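PDB 1WU2: molybdopterin biosynthesis moeA protein from Pyrococcus horikoshii, which probably acts late in molybdenum cofactor biosynthesis, where MoeA proteins assist the insertion of molybdenum into molybdopterin. Local coordinates for residues Asn212-Met215 with Leu216-Leu219; Phe287-Glu291 with Lys292-Met296; Ile295-Tyr299 with Pro300-Phe304. All coordinates share one frame; numbering follows the deposited sequence.

In the fold
All three contacts lie in the probable molybdopterin binding domain, on one side of the chain's centre. Contact 1 comes first along the chain; contacts 2 and 3 follow and overlap. Contact 1 is the first two turns of helix 212-222. Contact 2 is the hairpin of strands 288-290 and 293-295, in the same mixed sheet as the parallel strands 184-190 and 226-233. Contact 3 shares Ile295 and Met296 with it and leads into helix 300-319. The centres of contacts 1 and 3 are about 11 Å apart, and the two touch through Asn212, Gly298, Pro300 and Val303. Contact 2 is about 17 Å from contact 1, centre to centre. Contacts 1 and 3 also touch the second subunit.

Contact 1: residues Asn212-Met215 with Leu216-Leu219; sequences NSIM and LQGL
Gln217 folds back over Ser213, one helical turn earlier. Gln217 CB lies 3.6 Å from Ser213 O. Gln217 CG is set beside the backbone N and anti to the carbonyl carbon (chi1 -78°), which brings it to 3.3 Å from the same Ser213 O. The chain stays extended to CD, and the amide then turns out of line. Gln217 NE2 swings back to Ser213 O at 3.0 Å and gives it a weak, bent hydrogen bond. Ser213 O thus takes two N-H groups of one residue, since Gln217 N also bonds to it at 3.0 Å. On the other branch of the amide, OE1 passes the methyl CD1 of Ile214, and the two side chains cross at about a right angle.

The frame is the start of helix 212-222, part of the crossover between the neighbouring parallel strands 184-190 and 226-233. Regular i to i+4 bonds run from Leu216 N to Asn212 O, from Gly218 N to Ile214 O and from Leu219 N to Met215 O. Gln217 packs on Ile187 and Leu229 of the two strands, and on Arg33 of the second subunit.

On another side of the helix, Leu216 sets its CG 3.2 Å from Asn212 O. Met215, a selenomethionine, lies alongside Leu219 and points the same way. They meet where Met215 CG comes within 3.8 Å of Leu219 CD1. The Met215 side chain packs on Val303 of helix 300-319. Asn212 ND2 gives a weak hydrogen bond to Gly298 O.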
loop_
_atom_site.group_PDB
_atom_site.type_symbol
_atom_site.label_atom_id
_atom_site.label_comp_id
_atom_site.label_asym_id
_atom_site.label_seq_id
_atom_site.Cartn_x
_atom_site.Cartn_y
_atom_site.Cartn_z
ATOM N N ASN A 212 21.104 -6.878 -0.605
ATOM C CA ASN A 212 19.977 -7.542 0.044
ATOM C C ASN A 212 19.651 -7.038 1.441
ATOM O O ASN A 212 18.519 -7.179 1.894
ATOM C CB ASN A 212 20.214 -9.049 0.114
ATOM C CG ASN A 212 20.160 -9.704 -1.246
ATOM O OD1 ASN A 212 19.642 -9.132 -2.210
ATOM N ND2 ASN A 212 20.700 -10.908 -1.336
ATOM N N SER A 213 20.635 -6.457 2.120
ATOM C CA SER A 213 20.427 -5.988 3.481
ATOM C C SER A 213 19.420 -4.848 3.493
ATOM O O SER A 213 18.393 -4.930 4.161
ATOM C CB SER A 213 21.737 -5.521 4.112
ATOM O OG SER A 213 21.517 -5.173 5.465
ATOM N N ILE A 214 19.727 -3.795 2.743
ATOM C CA ILE A 214 18.863 -2.622 2.668
ATOM C C ILE A 214 17.494 -2.942 2.053
ATOM O O ILE A 214 16.494 -2.348 2.447
ATOM C CB ILE A 214 19.573 -1.452 1.919
ATOM C CG1 ILE A 214 18.750 -0.159 1.995
ATOM C CG2 ILE A 214 19.845 -1.800 0.458
ATOM C CD1 ILE A 214 18.394 0.287 3.394
HETATM N N MSE A 215 17.447 -3.888 1.115
HETATM C CA MSE A 215 16.178 -4.276 0.498
HETATM C C MSE A 215 15.294 -5.011 1.493
HETATM O O MSE A 215 14.094 -4.769 1.555
HETATM C CB MSE A 215 16.385 -5.151 -0.738
HETATM C CG MSE A 215 15.074 -5.458 -1.462
HETATM SE SE MSE A 215 15.288 -6.529 -3.057
HETATM C CE MSE A 215 15.734 -8.220 -2.220
ATOM N N LEU A 216 15.893 -5.910 2.264
ATOM C CA LEU A 216 15.162 -6.649 3.286
ATOM C C LEU A 216 14.724 -5.754 4.446
ATOM O O LEU A 216 13.686 -5.997 5.043
ATOM C CB LEU A 216 15.989 -7.828 3.809
ATOM C CG LEU A 216 16.089 -9.030 2.865
ATOM C CD1 LEU A 216 17.138 -10.013 3.378
ATOM C CD2 LEU A 216 14.744 -9.718 2.705
ATOM N N GLN A 217 15.501 -4.720 4.757
ATOM C CA GLN A 217 15.120 -3.769 5.803
ATOM C C GLN A 217 13.805 -3.089 5.426
ATOM O O GLN A 217 12.868 -3.068 6.212
ATOM C CB GLN A 217 16.211 -2.715 6.020
ATOM C CG GLN A 217 17.387 -3.216 6.839
ATOM C CD GLN A 217 18.633 -2.365 6.664
ATOM O OE1 GLN A 217 18.708 -1.249 7.180
ATOM N NE2 GLN A 217 19.615 -2.892 5.942
ATOM N N GLY A 218 13.742 -2.557 4.213
ATOM C CA GLY A 218 12.535 -1.930 3.708
ATOM C C GLY A 218 11.345 -2.869 3.618
ATOM O O GLY A 218 10.226 -2.470 3.915
ATOM N N LEU A 219 11.592 -4.111 3.211
ATOM C CA LEU A 219 10.524 -5.086 2.995
ATOM C C LEU A 219 9.919 -5.529 4.322
ATOM O O LEU A 219 8.705 -5.729 4.425
ATOM C CB LEU A 219 11.051 -6.304 2.226
ATOM C CG LEU A 219 11.268 -6.142 0.715
ATOM C CD1 LEU A 219 12.122 -7.287 0.174
ATOM C CD2 LEU A 219 9.940 -6.075 -0.020
#

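Contact 2: residues Phe287-Glu291 with Lys292-Met296; sequences FGYGE and KVFIM
Val293 O is approached by three groups of the facing strand. Gly290 N gives Val293 O a fairly straight hydrogen bond of 3.1 Å that lies in the carbonyl plane. Tyr289 CA adds a CA-H...O contact to Val293 O at 3.3 Å, and the ring atom CD1 of Tyr289 is also close. The setting is a two-residue beta hairpin of strands 288-290 and 293-295. Its type I' turn runs from Gly290 to Val293, with Glu291 and Lys292 both at positive phi. Val293 N returns a bond to Gly290 O. Further along, Ile295 N bonds to Gly288 O at 3.0 Å, while the reverse bond from Gly288 N to Ile295 O is weak.

Tyr289 and Phe294 form the non-hydrogen-bonded pair and share one face of the sheet. Their rings make a T-shaped (edge-to-face) stack with planes at 61°. The tyrosine supplies the edge: its CD1 stands 3.7 Å above the Phe294 ring plane, over the ring centre. A chi1 of 167°, with CG beside the carbonyl carbon, swings this ring across toward the partner strand. The Tyr289 hydroxyl is hydrogen-bonded to Asp20 OD2 and takes a weak bond from Lys292 N. Lys292 NZ bonds to Asp20 O, so the turn end of the hairpin is held to Asp20, at the end of helix 10-20, by two side chains. Replacing Tyr289 by an alanine is likely to leave the Phe294 face without its ring edge and Asp20 OD2 without this hydroxyl.

Phe287 lies alongside Phe294, with its CZ 3.8 Å from Phe294 CD1 and that atom in the Phe287 ring plane. Further round the same ring edge, Phe287 CE1 meets the methyl CE of selenomethionine Met296 at 3.4 Å.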
loop_
_atom_site.group_PDB
_atom_site.type_symbol
_atom_site.label_atom_id
_atom_site.label_comp_id
_atom_site.label_asym_id
_atom_site.label_seq_id
_atom_site.Cartn_x
_atom_site.Cartn_y
_atom_site.Cartn_z
ATOM N N PHE A 287 15.770 -22.251 -0.993
ATOM C CA PHE A 287 15.219 -21.768 0.273
ATOM C C PHE A 287 14.972 -22.918 1.257
ATOM O O PHE A 287 14.483 -23.979 0.874
ATOM C CB PHE A 287 13.912 -20.997 0.027
ATOM C CG PHE A 287 13.189 -20.604 1.285
ATOM C CD1 PHE A 287 13.566 -19.473 2.000
ATOM C CD2 PHE A 287 12.132 -21.369 1.756
ATOM C CE1 PHE A 287 12.896 -19.117 3.167
ATOM C CE2 PHE A 287 11.465 -21.021 2.917
ATOM C CZ PHE A 287 11.846 -19.895 3.625
ATOM N N GLY A 288 15.331 -22.691 2.519
ATOM C CA GLY A 288 15.019 -23.605 3.611
ATOM C C GLY A 288 14.542 -22.855 4.847
ATOM O O GLY A 288 14.577 -21.621 4.887
ATOM N N TYR A 289 14.087 -23.596 5.854
ATOM C CA TYR A 289 13.644 -22.997 7.110
ATOM C C TYR A 289 13.633 -23.985 8.277
ATOM O O TYR A 289 13.266 -25.148 8.116
ATOM C CB TYR A 289 12.247 -22.388 6.957
ATOM C CG TYR A 289 11.608 -22.036 8.284
ATOM C CD1 TYR A 289 11.857 -20.808 8.891
ATOM C CD2 TYR A 289 10.783 -22.942 8.946
ATOM C CE1 TYR A 289 11.289 -20.484 10.109
ATOM C CE2 TYR A 289 10.213 -22.629 10.168
ATOM C CZ TYR A 289 10.471 -21.397 10.745
ATOM O OH TYR A 289 9.907 -21.079 11.954
ATOM N N GLY A 290 14.016 -23.492 9.454
ATOM C CA GLY A 290 13.948 -24.250 10.692
ATOM C C GLY A 290 14.334 -23.409 11.903
ATOM O O GLY A 290 15.255 -22.597 11.826
ATOM N N GLU A 291 13.631 -23.610 13.017
ATOM C CA GLU A 291 13.904 -22.909 14.280
ATOM C C GLU A 291 13.857 -21.385 14.144
ATOM O O GLU A 291 14.725 -20.682 14.670
ATOM C CB GLU A 291 15.262 -23.327 14.856
ATOM C CG GLU A 291 15.505 -24.822 14.898
ATOM C CD GLU A 291 16.730 -25.175 15.724
ATOM O OE1 GLU A 291 16.558 -25.545 16.905
ATOM O OE2 GLU A 291 17.863 -25.073 15.200
ATOM N N LYS A 292 12.837 -20.889 13.441
ATOM C CA LYS A 292 12.644 -19.452 13.199
ATOM C C LYS A 292 13.682 -18.828 12.255
ATOM O O LYS A 292 13.757 -17.607 12.156
ATOM C CB LYS A 292 12.612 -18.658 14.520
ATOM C CG LYS A 292 11.777 -19.279 15.637
ATOM C CD LYS A 292 10.359 -19.569 15.180
ATOM C CE LYS A 292 9.435 -19.822 16.361
ATOM N NZ LYS A 292 8.490 -20.929 16.087
ATOM N N VAL A 293 14.459 -19.651 11.553
ATOM C CA VAL A 293 15.538 -19.163 10.695
ATOM C C VAL A 293 15.220 -19.432 9.223
ATOM O O VAL A 293 14.985 -20.568 8.827
ATOM C CB VAL A 293 16.893 -19.811 11.050
ATOM C CG1 VAL A 293 18.023 -19.165 10.259
ATOM C CG2 VAL A 293 17.167 -19.696 12.542
ATOM N N PHE A 294 15.237 -18.370 8.425
ATOM C CA PHE A 294 14.918 -18.424 7.004
ATOM C C PHE A 294 16.220 -18.360 6.206
ATOM O O PHE A 294 16.901 -17.337 6.219
ATOM C CB PHE A 294 14.042 -17.222 6.616
ATOM C CG PHE A 294 12.663 -17.231 7.232
ATOM C CD1 PHE A 294 11.535 -17.376 6.434
ATOM C CD2 PHE A 294 12.490 -17.068 8.598
ATOM C CE1 PHE A 294 10.265 -17.376 6.990
ATOM C CE2 PHE A 294 11.221 -17.070 9.160
ATOM C CZ PHE A 294 10.107 -17.223 8.355
ATOM N N ILE A 295 16.561 -19.447 5.517
ATOM C CA ILE A 295 17.753 -19.490 4.664
ATOM C C ILE A 295 17.411 -18.939 3.275
ATOM O O ILE A 295 16.625 -19.537 2.542
ATOM C CB ILE A 295 18.325 -20.937 4.525
ATOM C CG1 ILE A 295 18.194 -21.755 5.822
ATOM C CG2 ILE A 295 19.784 -20.889 4.085
ATOM C CD1 ILE A 295 18.781 -21.106 7.062
HETATM N N MSE A 296 18.020 -17.812 2.914
HETATM C CA MSE A 296 17.705 -17.110 1.669
HETATM C C MSE A 296 18.851 -17.244 0.655
HETATM O O MSE A 296 19.905 -17.802 0.969
HETATM C CB MSE A 296 17.386 -15.630 1.933
HETATM C CG MSE A 296 16.805 -15.322 3.316
HETATM SE SE MSE A 296 15.068 -14.414 3.287
HETATM C CE MSE A 296 14.032 -15.907 2.775
#

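Contact 3: residues Ile295-Tyr299 with Pro300-Phe304; sequences IMSGY and PVSVF
Ser297 and Ser302 face each other across the bend that leads into helix 300-319. Both point their CB atoms toward the opposite segment, and the hydroxyls meet at 2.8 Å, OG to OG, in a hydrogen bond in which either could be the donor. Ser302 places OG away from its own N, beside the carbonyl carbon (chi1 -178°), and this turns the hydroxyl back to the loop. The fit is close, since Ser297 CB is only 3.0 Å from Ser302 OG. The bond ties the loop after strand 293-295 to the first turn of the helix.

Val303 approaches the loop with one branch. Val303 CG2, which lies beside its own backbone N, comes within 3.6 Å of Gly298 N. The same methyl is near Tyr299 O and, more loosely, Met296 CB. Gly298 has a positive phi of 88°. A side chain at these backbone angles would jam against Ser297 O, which calls for glycine.

Tyr299 is the N-cap residue, and Pro300 follows as the first residue of the helix, where no N-H is needed. Their side chains cross obliquely. Tyr299 CB is 3.8 Å from Pro300 CD, and that carbon lies at the edge of the tyrosine ring, near its plane. The ring extends outward, with its hydroxyl far from Pro300. The carbonyl of Tyr299 starts the helical bonding, with Val303 N at 2.9 Å from Tyr299 O and an N-H...O angle of 156°.

Around this helix start, Pro300 and Val303 pack on helix 212-222, and Val301 and Phe304 on helix 367-371. Tyr299 packs on Thr105 of the second subunit, while Met296 remains bonded through its backbone to Leu255 of strand 252-255.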
loop_
_atom_site.group_PDB
_atom_site.type_symbol
_atom_site.label_atom_id
_atom_site.label_comp_id
_atom_site.label_asym_id
_atom_site.label_seq_id
_atom_site.Cartn_x
_atom_site.Cartn_y
_atom_site.Cartn_z
ATOM N N ILE A 295 16.561 -19.447 5.517
ATOM C CA ILE A 295 17.753 -19.490 4.664
ATOM C C ILE A 295 17.411 -18.939 3.275
ATOM O O ILE A 295 16.625 -19.537 2.542
ATOM C CB ILE A 295 18.325 -20.937 4.525
ATOM C CG1 ILE A 295 18.194 -21.755 5.822
ATOM C CG2 ILE A 295 19.784 -20.889 4.085
ATOM C CD1 ILE A 295 18.781 -21.106 7.062
HETATM N N MSE A 296 18.020 -17.812 2.914
HETATM C CA MSE A 296 17.705 -17.110 1.669
HETATM C C MSE A 296 18.851 -17.244 0.655
HETATM O O MSE A 296 19.905 -17.802 0.969
HETATM C CB MSE A 296 17.386 -15.630 1.933
HETATM C CG MSE A 296 16.805 -15.322 3.316
HETATM SE SE MSE A 296 15.068 -14.414 3.287
HETATM C CE MSE A 296 14.032 -15.907 2.775
ATOM N N SER A 297 18.648 -16.690 -0.541
ATOM C CA SER A 297 19.427 -17.067 -1.728
ATOM C C SER A 297 20.591 -16.151 -2.127
ATOM O O SER A 297 21.422 -16.544 -2.949
ATOM C CB SER A 297 18.486 -17.216 -2.929
ATOM O OG SER A 297 19.049 -16.632 -4.090
ATOM N N GLY A 298 20.634 -14.927 -1.607
ATOM C CA GLY A 298 21.743 -14.024 -1.886
ATOM C C GLY A 298 21.643 -13.147 -3.121
ATOM O O GLY A 298 22.238 -12.068 -3.145
ATOM N N TYR A 299 20.917 -13.589 -4.142
ATOM C CA TYR A 299 20.713 -12.767 -5.333
ATOM C C TYR A 299 19.376 -12.024 -5.224
ATOM O O TYR A 299 18.355 -12.646 -4.951
ATOM C CB TYR A 299 20.810 -13.623 -6.600
ATOM C CG TYR A 299 22.254 -13.914 -6.973
ATOM C CD1 TYR A 299 22.716 -15.224 -7.109
ATOM C CD2 TYR A 299 23.173 -12.873 -7.148
ATOM C CE1 TYR A 299 24.051 -15.488 -7.429
ATOM C CE2 TYR A 299 24.499 -13.126 -7.466
ATOM C CZ TYR A 299 24.934 -14.432 -7.605
ATOM O OH TYR A 299 26.250 -14.670 -7.921
ATOM N N PRO A 300 19.392 -10.700 -5.409
ATOM C CA PRO A 300 18.225 -9.849 -5.132
ATOM C C PRO A 300 16.888 -10.337 -5.687
ATOM O O PRO A 300 15.903 -10.335 -4.955
ATOM C CB PRO A 300 18.608 -8.516 -5.782
ATOM C CG PRO A 300 20.080 -8.482 -5.722
ATOM C CD PRO A 300 20.535 -9.900 -5.890
ATOM N N VAL A 301 16.852 -10.753 -6.947
ATOM C CA VAL A 301 15.603 -11.218 -7.553
ATOM C C VAL A 301 15.076 -12.442 -6.804
ATOM O O VAL A 301 13.882 -12.548 -6.535
ATOM C CB VAL A 301 15.777 -11.556 -9.054
ATOM C CG1 VAL A 301 14.486 -12.133 -9.632
ATOM C CG2 VAL A 301 16.208 -10.317 -9.838
ATOM N N SER A 302 15.981 -13.353 -6.471
ATOM C CA SER A 302 15.638 -14.574 -5.744
ATOM C C SER A 302 15.225 -14.345 -4.279
ATOM O O SER A 302 14.364 -15.052 -3.765
ATOM C CB SER A 302 16.812 -15.551 -5.817
ATOM O OG SER A 302 16.512 -16.774 -5.173
ATOM N N VAL A 303 15.840 -13.372 -3.610
ATOM C CA VAL A 303 15.461 -13.010 -2.241
ATOM C C VAL A 303 14.059 -12.400 -2.205
ATOM O O VAL A 303 13.307 -12.632 -1.263
ATOM C CB VAL A 303 16.469 -12.006 -1.614
ATOM C CG1 VAL A 303 15.921 -11.393 -0.321
ATOM C CG2 VAL A 303 17.789 -12.686 -1.350
ATOM N N PHE A 304 13.723 -11.620 -3.230
ATOM C CA PHE A 304 12.432 -10.939 -3.323
ATOM C C PHE A 304 11.292 -11.945 -3.441
ATOM O O PHE A 304 10.279 -11.823 -2.760
ATOM C CB PHE A 304 12.429 -9.999 -4.531
ATOM C CG PHE A 304 11.180 -9.166 -4.666
ATOM C CD1 PHE A 304 11.055 -7.960 -3.986
ATOM C CD2 PHE A 304 10.144 -9.571 -5.501
ATOM C CE1 PHE A 304 9.914 -7.183 -4.118
ATOM C CE2 PHE A 304 9.001 -8.801 -5.640
ATOM C CZ PHE A 304 8.883 -7.603 -4.947
#